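Local coordinates for protein 3-methylornithine synthase (Methanosarcina barkeri, PDB 3T7V) that isomerises L-lysine to (3R)-3-methyl-D-ornithine by radical chemistry, using a [4Fe-4S] cluster and S-adenosylmethionine, in the biosynthesis of pyrrolysine, at residues V212-I216 with E217-L221; Y121-D124 with P125-V129. One frame throughout, in Å; residues are numbered along the deposited sequence.

Both contacts are local turns that lead into helices in the radical SAM core, where parallel strands alternate with helices: contact 2 comes in the stretch after strand 110-115, contact 1 after strand 203-210. An aspartate makes a capping bond in each, Asp124 in contact 2 and the N-cap Asp215 in contact 1. Their centres lie 36 Å apart and their nearest atoms about 21 Å, so they do not touch. Neither contact touches the bound S-adenosylmethionine, which lies about 7 Å from the side chain of Tyr122 and about 11 Å from that of Asn214. Tyr122 is also about 8 Å from the iron-sulfur cluster.

Contact 1 of 2, residues V212-I216 with E217-L221; sequences VGNDI and ESTIL
Residues Asp215 to Thr219 form an N-terminal helix cap, where the loop after strand 203-210 turns into helix 216-228. Asp215 is the N-cap: its OD1 accepts from Ser218 N at 2.9 Å, met nearly head-on along the C-O bond. The carboxylate gets there because CG sits between the backbone N and the carbonyl carbon (chi1 70°), which folds the side chain back over the first turn. The N-H groups and the positive end of the helix dipole are likely to stabilise its negative charge. Asp215 OD2 and Glu217 OE1 are only 4.5 Å apart, but one water donates to both and probably softens the repulsion between them, while Glu217 OE2 is drawn into a salt bridge with Arg29 of helix 25-32.

In the alternation of strand and helix that builds this radical SAM barrel, the cap marks the passage from strand to helix, and Asn214 and Thr219 tie its loop side down. Asp215 O takes two donors: Thr219 N at 3.0 Å as the first helical bond, and Thr219 OG1 at 2.9 Å from above the carbonyl plane. The same hydroxyl oxygen accepts from Asn214 ND2 at 2.9 Å, lying close to the amide plane (14° out of it), so Thr219 relays between the asparagine and the carbonyl. At the other end of the amide, Asn214 OD1 receives Val212 N at 3.1 Å, and ND2 also bonds Thr210, which fixes the rotation of the amide. Ser218 OG bonds Asp174. On the flank, Ile216 and Ile220 lie side by side, CG2 of Ile216 meeting CD1 of Ile220 at 3.9 Å; Ile220 also packs on Leu32 of helix 25-32.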
ATOM      1  N   VAL A 212      12.017   5.702  -9.093  1.00 17.06           N
ATOM      2  CA  VAL A 212      12.733   6.531  -8.130  1.00 19.60           C
ATOM      3  C   VAL A 212      14.235   6.296  -8.308  1.00 20.86           C
ATOM      4  O   VAL A 212      15.020   6.520  -7.385  1.00 27.39           O
ATOM      5  CB  VAL A 212      12.196   6.233  -6.664  1.00 23.61           C
ATOM      6  CG1 VAL A 212      12.710   4.840  -6.219  1.00 24.01           C
ATOM      7  CG2 VAL A 212      12.334   7.446  -5.704  1.00 27.70           C
ATOM      8  N   GLY A 213      14.633   5.804  -9.483  1.00 18.24           N
ATOM      9  CA  GLY A 213      16.052   5.616  -9.838  1.00 21.24           C
ATOM     10  C   GLY A 213      16.451   4.154  -9.685  1.00 23.38           C
ATOM     11  O   GLY A 213      17.649   3.828  -9.794  1.00 25.21           O
ATOM     12  N   ASN A 214      15.479   3.291  -9.371  1.00 18.27           N
ATOM     13  CA  ASN A 214      15.729   1.846  -9.387  1.00 15.85           C
ATOM     14  C   ASN A 214      15.777   1.318 -10.810  1.00 18.49           C
ATOM     15  O   ASN A 214      14.879   1.534 -11.618  1.00 22.07           O
ATOM     16  CB  ASN A 214      14.579   1.130  -8.632  1.00 17.85           C
ATOM     17  CG  ASN A 214      13.194   1.486  -9.167  1.00 16.88           C
ATOM     18  OD1 ASN A 214      12.845   2.693  -9.246  1.00 17.28           O
ATOM     19  ND2 ASN A 214      12.389   0.485  -9.555  1.00 17.04           N
ATOM     20  N   ASP A 215      16.859   0.669 -11.139  1.00 17.74           N
ATOM     21  CA  ASP A 215      16.929  -0.055 -12.421  1.00 18.25           C
ATOM     22  C   ASP A 215      16.427  -1.482 -12.303  1.00 16.27           C
ATOM     23  O   ASP A 215      15.952  -1.892 -11.219  1.00 16.43           O
ATOM     24  CB  ASP A 215      18.399   0.036 -13.006  1.00 20.06           C
ATOM     25  CG  ASP A 215      19.474  -0.780 -12.198  1.00 27.18           C
ATOM     26  OD1 ASP A 215      19.242  -1.281 -11.038  1.00 23.96           O
ATOM     27  OD2 ASP A 215      20.644  -0.975 -12.742  1.00 29.00           O
ATOM     28  N   ILE A 216      16.567  -2.295 -13.336  1.00 15.95           N
ATOM     29  CA  ILE A 216      16.087  -3.693 -13.231  1.00 17.09           C
ATOM     30  C   ILE A 216      16.775  -4.402 -12.100  1.00 15.73           C
ATOM     31  O   ILE A 216      16.083  -5.104 -11.350  1.00 16.34           O
ATOM     32  CB  ILE A 216      16.259  -4.431 -14.572  1.00 17.50           C
ATOM     33  CG1 ILE A 216      15.268  -3.910 -15.561  1.00 19.79           C
ATOM     34  CG2 ILE A 216      16.206  -5.957 -14.433  1.00 20.57           C
ATOM     35  CD1 ILE A 216      15.479  -4.391 -17.001  1.00 23.26           C
ATOM     36  N   GLU A 217      18.100  -4.286 -11.983  1.00 14.66           N
ATOM     37  CA  GLU A 217      18.805  -5.067 -10.918  1.00 15.59           C
ATOM     38  C   GLU A 217      18.325  -4.632  -9.514  1.00 16.72           C
ATOM     39  O   GLU A 217      18.182  -5.489  -8.632  1.00 17.98           O
ATOM     40  CB  GLU A 217      20.324  -4.948 -11.118  1.00 17.97           C
ATOM     41  CG  GLU A 217      20.719  -5.769 -12.363  1.00 19.40           C
ATOM     42  CD  GLU A 217      22.241  -5.853 -12.509  1.00 18.92           C
ATOM     43  OE1 GLU A 217      22.950  -4.818 -12.164  1.00 22.18           O
ATOM     44  OE2 GLU A 217      22.661  -6.952 -12.942  1.00 22.53           O
ATOM     45  N   SER A 218      18.158  -3.325  -9.324  1.00 14.57           N
ATOM     46  CA  SER A 218      17.703  -2.817  -7.994  1.00 15.11           C
ATOM     47  C   SER A 218      16.315  -3.363  -7.703  1.00 14.63           C
ATOM     48  O   SER A 218      16.040  -3.786  -6.556  1.00 15.10           O
ATOM     49  CB  SER A 218      17.631  -1.290  -8.140  1.00 18.30           C
ATOM     50  OG  SER A 218      17.198  -0.665  -6.982  1.00 20.38           O
ATOM     51  N   THR A 219      15.461  -3.410  -8.710  1.00 13.22           N
ATOM     52  CA  THR A 219      14.109  -3.918  -8.552  1.00 13.29           C
ATOM     53  C   THR A 219      14.133  -5.400  -8.203  1.00 13.95           C
ATOM     54  O   THR A 219      13.324  -5.836  -7.356  1.00 13.93           O
ATOM     55  CB  THR A 219      13.326  -3.649  -9.842  1.00 14.51           C
ATOM     56  OG1 THR A 219      13.344  -2.221 -10.081  1.00 17.42           O
ATOM     57  CG2 THR A 219      11.874  -4.154  -9.696  1.00 16.18           C
ATOM     58  N   ILE A 220      14.978  -6.198  -8.877  1.00 14.05           N
ATOM     59  CA  ILE A 220      15.078  -7.625  -8.489  1.00 15.48           C
ATOM     60  C   ILE A 220      15.516  -7.796  -7.052  1.00 15.10           C
ATOM     61  O   ILE A 220      14.950  -8.635  -6.344  1.00 16.08           O
ATOM     62  CB  ILE A 220      16.012  -8.341  -9.478  1.00 15.96           C
ATOM     63  CG1 ILE A 220      15.327  -8.272 -10.831  1.00 18.46           C
ATOM     64  CG2 ILE A 220      16.239  -9.765  -9.023  1.00 19.79           C
ATOM     65  CD1 ILE A 220      16.210  -8.904 -11.915  1.00 22.04           C
ATOM     66  N   LEU A 221      16.520  -6.997  -6.604  1.00 15.47           N
ATOM     67  CA  LEU A 221      16.993  -7.060  -5.213  1.00 16.69           C
ATOM     68  C   LEU A 221      15.793  -6.762  -4.295  1.00 15.94           C
ATOM     69  O   LEU A 221      15.582  -7.459  -3.306  1.00 16.78           O
ATOM     70  CB  LEU A 221      18.059  -6.010  -4.935  1.00 20.33           C
ATOM     71  CG  LEU A 221      19.520  -6.113  -5.380  1.00 27.29           C
ATOM     72  CD1 LEU A 221      20.318  -4.898  -4.851  1.00 28.55           C
ATOM     73  CD2 LEU A 221      20.026  -7.407  -4.739  1.00 31.54           C
TER
HETATM   74  O   HOH W   1      22.860  -2.246 -12.077  1.00 30.68           O

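Contact 2 of 2, residues Y121-D124 with P125-V129; sequences YYED and PNRFV
Glu123 and Arg127 reach toward each other across the turn between two helices and join in a salt bridge, Arg127 NH1 to Glu123 OE1 at 2.9 Å. The bond is nearly straight and lies in the guanidinium plane, arriving at the anti lone pair of OE1, with the carboxylate turned 72° from the guanidinium. CG of Arg127 stands anti to its carbonyl carbon (chi1 -70°), and the chain then runs extended past Asp124, whose CB rests 3.7 Å above one face of the guanidinium, toward its rim. Arg127 NH1 also donates to Tyr120 O, and Tyr120 makes a cation-pi contact with the arginine. With an alanine in place of Arg127, Glu123 would probably be left without its charged mate and Asp124 CB without the guanidinium lying over it.

Asp124 caps the turn into the second helix: Asn126 N donates to OD1 at 3.1 Å from well above the carboxylate plane, and a water links OD2 to Asn126 ND2. The backbone closes the same turn through Arg127 N to Asp124 O, 2.8 Å, while Pro125 CA makes a CH...O contact with Tyr121 O at 3.2 Å. Tyr121 turns a ring edge to the first turn of that helix, its CD1 lying 3.6 Å from Phe128 N and 3.9 Å from Phe128 CB.

The turn joins helix 119-123 to helix 126-139. Tyr121 and Phe128 both pack on Met115 of strand 110-115, Tyr121 meets Phe67 of strand 58-68 edge-to-face, and Pro125, Phe128 and Val129 touch Thr154 of helix 152-160.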
ATOM      1  N   TYR A 121       1.911  11.800  18.785  1.00 12.37           N
ATOM      2  CA  TYR A 121       1.650  10.392  19.078  1.00 13.31           C
ATOM      3  C   TYR A 121       2.911   9.673  19.530  1.00 14.84           C
ATOM      4  O   TYR A 121       2.796   8.733  20.334  1.00 20.48           O
ATOM      5  CB  TYR A 121       1.027   9.691  17.849  1.00 12.69           C
ATOM      6  CG  TYR A 121      -0.389  10.138  17.604  1.00 11.20           C
ATOM      7  CD1 TYR A 121      -1.431   9.616  18.371  1.00 13.35           C
ATOM      8  CD2 TYR A 121      -0.732  11.091  16.591  1.00 11.33           C
ATOM      9  CE1 TYR A 121      -2.734   9.995  18.181  1.00 14.50           C
ATOM     10  CE2 TYR A 121      -2.033  11.522  16.419  1.00 12.49           C
ATOM     11  CZ  TYR A 121      -3.039  10.951  17.180  1.00 13.49           C
ATOM     12  OH  TYR A 121      -4.386  11.296  17.012  1.00 16.51           O
ATOM     13  N   TYR A 122       4.097  10.075  19.069  1.00 13.04           N
ATOM     14  CA  TYR A 122       5.329   9.418  19.527  1.00 14.67           C
ATOM     15  C   TYR A 122       5.757   9.817  20.948  1.00 17.39           C
ATOM     16  O   TYR A 122       6.415   9.005  21.614  1.00 20.40           O
ATOM     17  CB  TYR A 122       6.440   9.707  18.502  1.00 13.77           C
ATOM     18  CG  TYR A 122       6.383   8.719  17.326  1.00 13.57           C
ATOM     19  CD1 TYR A 122       5.342   8.735  16.377  1.00 13.58           C
ATOM     20  CD2 TYR A 122       7.370   7.713  17.215  1.00 17.77           C
ATOM     21  CE1 TYR A 122       5.278   7.775  15.346  1.00 12.82           C
ATOM     22  CE2 TYR A 122       7.330   6.815  16.179  1.00 17.12           C
ATOM     23  CZ  TYR A 122       6.250   6.855  15.236  1.00 15.33           C
ATOM     24  OH  TYR A 122       6.273   5.904  14.229  1.00 17.96           O
ATOM     25  N   GLU A 123       5.379  11.026  21.402  1.00 14.54           N
ATOM     26  CA  GLU A 123       5.700  11.528  22.810  1.00 18.50           C
ATOM     27  C   GLU A 123       4.997  10.680  23.803  1.00 21.61           C
ATOM     28  O   GLU A 123       5.530  10.422  24.872  1.00 23.40           O
ATOM     29  CB  GLU A 123       5.119  12.987  22.854  1.00 21.74           C
ATOM     30  CG  GLU A 123       5.149  13.764  24.120  1.00 33.42           C
ATOM     31  CD  GLU A 123       4.787  15.172  23.780  1.00 38.49           C
ATOM     32  OE1 GLU A 123       3.578  15.487  23.576  1.00 39.29           O
ATOM     33  OE2 GLU A 123       5.742  15.953  23.656  1.00 41.01           O
ATOM     34  N   ASP A 124       3.783  10.237  23.482  1.00 17.73           N
ATOM     35  CA  ASP A 124       3.042   9.381  24.433  1.00 18.99           C
ATOM     36  C   ASP A 124       2.229   8.396  23.600  1.00 17.40           C
ATOM     37  O   ASP A 124       1.089   8.696  23.196  1.00 18.75           O
ATOM     38  CB  ASP A 124       2.098  10.176  25.335  1.00 23.42           C
ATOM     39  CG  ASP A 124       1.363   9.237  26.320  1.00 30.43           C
ATOM     40  OD1 ASP A 124       1.590   7.955  26.200  1.00 28.76           O
ATOM     41  OD2 ASP A 124       0.550   9.759  27.154  1.00 36.86           O
ATOM     42  N   PRO A 125       2.849   7.265  23.262  1.00 16.91           N
ATOM     43  CA  PRO A 125       2.185   6.364  22.348  1.00 16.73           C
ATOM     44  C   PRO A 125       0.913   5.764  22.863  1.00 16.21           C
ATOM     45  O   PRO A 125       0.166   5.188  22.063  1.00 17.19           O
ATOM     46  CB  PRO A 125       3.238   5.258  22.027  1.00 23.10           C
ATOM     47  CG  PRO A 125       4.432   5.622  22.781  1.00 30.12           C
ATOM     48  CD  PRO A 125       4.228   6.865  23.585  1.00 22.21           C
ATOM     49  N   ASN A 126       0.583   5.931  24.149  1.00 17.48           N
ATOM     50  CA  ASN A 126      -0.734   5.519  24.592  1.00 16.27           C
ATOM     51  C   ASN A 126      -1.837   6.333  23.862  1.00 17.37           C
ATOM     52  O   ASN A 126      -2.983   5.891  23.726  1.00 19.36           O
ATOM     53  CB  ASN A 126      -0.864   5.683  26.084  1.00 20.08           C
ATOM     54  CG  ASN A 126      -0.017   4.702  26.808  1.00 31.23           C
ATOM     55  OD1 ASN A 126       0.106   3.541  26.392  1.00 32.57           O
ATOM     56  ND2 ASN A 126       0.608   5.151  27.862  1.00 44.56           N
ATOM     57  N   ARG A 127      -1.476   7.512  23.343  1.00 15.59           N
ATOM     58  CA  ARG A 127      -2.476   8.278  22.586  1.00 14.00           C
ATOM     59  C   ARG A 127      -2.822   7.551  21.266  1.00 14.46           C
ATOM     60  O   ARG A 127      -3.963   7.586  20.831  1.00 16.48           O
ATOM     61  CB  ARG A 127      -1.850   9.624  22.170  1.00 14.96           C
ATOM     62  CG  ARG A 127      -1.630  10.557  23.338  1.00 15.96           C
ATOM     63  CD  ARG A 127      -0.656  11.741  23.000  1.00 16.15           C
ATOM     64  NE  ARG A 127      -0.581  12.626  24.167  1.00 18.10           N
ATOM     65  CZ  ARG A 127       0.350  13.538  24.287  1.00 18.52           C
ATOM     66  NH1 ARG A 127       1.302  13.690  23.394  1.00 17.08           N
ATOM     67  NH2 ARG A 127       0.305  14.388  25.325  1.00 23.58           N
ATOM     68  N   PHE A 128      -1.824   6.877  20.662  1.00 13.37           N
ATOM     69  CA  PHE A 128      -2.102   6.126  19.436  1.00 13.35           C
ATOM     70  C   PHE A 128      -2.875   4.858  19.793  1.00 14.76           C
ATOM     71  O   PHE A 128      -3.775   4.453  19.038  1.00 14.20           O
ATOM     72  CB  PHE A 128      -0.764   5.801  18.763  1.00 13.83           C
ATOM     73  CG  PHE A 128      -0.942   4.909  17.578  1.00 13.55           C
ATOM     74  CD1 PHE A 128      -1.655   5.325  16.445  1.00 16.11           C
ATOM     75  CD2 PHE A 128      -0.478   3.588  17.655  1.00 13.62           C
ATOM     76  CE1 PHE A 128      -1.880   4.476  15.307  1.00 15.54           C
ATOM     77  CE2 PHE A 128      -0.671   2.765  16.547  1.00 15.54           C
ATOM     78  CZ  PHE A 128      -1.380   3.183  15.390  1.00 15.77           C
ATOM     79  N   VAL A 129      -2.473   4.166  20.849  1.00 14.27           N
ATOM     80  CA  VAL A 129      -3.179   2.925  21.286  1.00 14.43           C
ATOM     81  C   VAL A 129      -4.654   3.276  21.562  1.00 14.91           C
ATOM     82  O   VAL A 129      -5.550   2.492  21.158  1.00 16.34           O
ATOM     83  CB  VAL A 129      -2.482   2.343  22.546  1.00 16.33           C
ATOM     84  CG1 VAL A 129      -3.282   1.105  23.018  1.00 18.16           C
ATOM     85  CG2 VAL A 129      -1.028   1.938  22.174  1.00 19.16           C
TER
HETATM   86  O   HOH W   2       0.062   7.716  28.986  1.00 48.69           O